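Local structure of protein BA_2500 (Bacillus anthracis, 4GUC) at residues I44-K49 against A102-G107. The protein is of unknown function but belongs to the DUF5065 family, whose members probably adopt an immunoglobulin-like E-set beta fold. Sequence-based numbering, arbitrary orientation.
Sequences IYTGGK and AVMKLG
The selenomethionine Met-104 meets Ile-44 and Thr-46 through purely apolar contacts. With CG anti to the backbone N (chi1 -176°), its chain runs straight from strand 98-106 toward the facing segment and bends only at the last torsion, chi3 69°, which turns the methyl alongside Ile-44. Atom CE of Met-104 lies 3.9 Å from CG2 of Ile-44, while CD1 of the same isoleucine reaches SE of Met-104 at 4.0 Å, the two side chains running past each other in opposite senses. Isoleucine's two branches let it touch both atoms of that tip. A flexible, unbranched side chain suits this place because it can bridge two strands whose CA atoms, at Ile-44 and Met-104, stand 9.7 Å apart. The methyl of Thr-46 adds a third surface, its CG2 resting 3.8 Å from SE of Met-104.

No hydrogen bond joins the segments, as expected where strands of different sheets face each other: 39-45 pairs with 84-90, whereas 98-106 lies between 53-59 and 109-119. Such face-to-face packing through side chains fits the beta-sandwich character of the E-set clan.

Leu-106, two residues beyond Met-104 and on the same face of its strand, packs where the chain has just left strand 39-45, at Thr-46. Leucine's forked end sets both methyls of Leu-106 against the carbonyl O of Thr-46, CD2 at 3.4 Å and CD1 at 3.6 Å, with CD1 also against CB of Thr-46 at 3.7 Å. Threonine serves both surroundings, turning its methyl to Met-104 while OG1 makes a weak hydrogen bond to the carbonyl O of Asn-83.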
loop_
_atom_site.group_PDB
_atom_site.type_symbol
_atom_site.label_atom_id
_atom_site.label_comp_id
_atom_site.label_asym_id
_atom_site.label_seq_id
_atom_site.Cartn_x
_atom_site.Cartn_y
_atom_site.Cartn_z
ATOM N N ILE A 44 -10.137 -4.543 6.258
ATOM C CA ILE A 44 -9.357 -4.210 7.442
ATOM C C ILE A 44 -10.154 -3.457 8.482
ATOM O O ILE A 44 -10.938 -2.553 8.127
ATOM C CB ILE A 44 -8.215 -3.224 6.978
ATOM C CG1 ILE A 44 -7.437 -3.804 5.784
ATOM C CG2 ILE A 44 -7.289 -2.918 8.125
ATOM C CD1 ILE A 44 -6.381 -2.890 5.185
ATOM N N TYR A 45 -10.003 -3.802 9.758
ATOM C CA TYR A 45 -10.658 -3.053 10.824
ATOM C C TYR A 45 -10.013 -1.663 10.911
ATOM O O TYR A 45 -8.783 -1.569 11.076
ATOM C CB TYR A 45 -10.531 -3.754 12.176
ATOM C CG TYR A 45 -10.976 -2.888 13.344
ATOM C CD1 TYR A 45 -12.328 -2.561 13.528
ATOM C CD2 TYR A 45 -10.059 -2.420 14.305
ATOM C CE1 TYR A 45 -12.750 -1.807 14.554
ATOM C CE2 TYR A 45 -10.491 -1.658 15.363
ATOM C CZ TYR A 45 -11.847 -1.360 15.504
ATOM O OH TYR A 45 -12.281 -0.600 16.594
ATOM N N THR A 46 -10.797 -0.593 10.857
ATOM C CA THR A 46 -10.255 0.770 10.896
ATOM C C THR A 46 -10.743 1.649 12.045
ATOM O O THR A 46 -10.438 2.832 12.136
ATOM C CB THR A 46 -10.437 1.427 9.553
ATOM O OG1 THR A 46 -11.794 1.339 9.123
ATOM C CG2 THR A 46 -9.575 0.737 8.464
ATOM N N GLY A 47 -11.517 1.083 12.952
ATOM C CA GLY A 47 -11.929 1.817 14.126
ATOM C C GLY A 47 -13.126 2.727 14.004
ATOM O O GLY A 47 -13.748 2.812 12.968
ATOM N N GLY A 48 -13.389 3.468 15.080
ATOM C CA GLY A 48 -14.540 4.337 15.170
ATOM C C GLY A 48 -14.364 5.816 15.116
ATOM O O GLY A 48 -15.265 6.536 15.540
ATOM N N LYS A 49 -13.245 6.291 14.581
ATOM C CA LYS A 49 -13.060 7.737 14.502
ATOM C C LYS A 49 -12.362 8.270 13.235
ATOM O O LYS A 49 -12.453 9.449 12.958
ATOM C CB LYS A 49 -12.390 8.293 15.753
ATOM C CG LYS A 49 -10.979 7.932 15.910
ATOM C CD LYS A 49 -10.408 8.553 17.214
ATOM C CE LYS A 49 -8.921 8.240 17.386
ATOM N NZ LYS A 49 -8.056 8.838 16.290
ATOM N N ALA A 102 1.901 -2.189 0.006
ATOM C CA ALA A 102 0.625 -1.553 0.292
ATOM C C ALA A 102 0.732 -0.903 1.669
ATOM O O ALA A 102 1.152 -1.542 2.650
ATOM C CB ALA A 102 -0.539 -2.545 0.252
ATOM N N VAL A 103 0.340 0.368 1.737
ATOM C CA VAL A 103 0.396 1.155 2.954
ATOM C C VAL A 103 -0.961 1.771 3.237
ATOM O O VAL A 103 -1.609 2.265 2.313
ATOM C CB VAL A 103 1.443 2.315 2.811
ATOM C CG1 VAL A 103 1.511 3.200 4.039
ATOM C CG2 VAL A 103 2.823 1.733 2.476
HETATM N N MSE A 104 -1.400 1.738 4.495
HETATM C CA MSE A 104 -2.633 2.356 4.909
HETATM C C MSE A 104 -2.375 3.494 5.869
HETATM O O MSE A 104 -1.578 3.348 6.819
HETATM C CB MSE A 104 -3.580 1.358 5.577
HETATM C CG MSE A 104 -4.957 1.972 5.935
HETATM SE SE MSE A 104 -6.267 0.801 6.691
HETATM C CE MSE A 104 -5.435 0.504 8.383
ATOM N N LYS A 105 -2.986 4.645 5.599
ATOM C CA LYS A 105 -2.927 5.793 6.494
ATOM C C LYS A 105 -4.291 5.795 7.212
ATOM O O LYS A 105 -5.350 5.739 6.561
ATOM C CB LYS A 105 -2.723 7.091 5.760
ATOM C CG LYS A 105 -2.670 8.328 6.726
ATOM C CD LYS A 105 -2.388 9.573 5.967
ATOM C CE LYS A 105 -2.322 10.818 6.840
ATOM N NZ LYS A 105 -3.633 11.157 7.465
ATOM N N LEU A 106 -4.268 5.871 8.543
ATOM C CA LEU A 106 -5.508 5.878 9.347
ATOM C C LEU A 106 -5.247 6.923 10.402
ATOM O O LEU A 106 -4.512 6.696 11.363
ATOM C CB LEU A 106 -5.771 4.524 9.965
ATOM C CG LEU A 106 -7.087 4.339 10.690
ATOM C CD1 LEU A 106 -8.272 4.454 9.719
ATOM C CD2 LEU A 106 -7.096 2.989 11.419
ATOM N N GLY A 107 -5.840 8.089 10.230
ATOM C CA GLY A 107 -5.545 9.183 11.171
ATOM C C GLY A 107 -4.075 9.556 11.009
ATOM O O GLY A 107 -3.580 9.675 9.900
#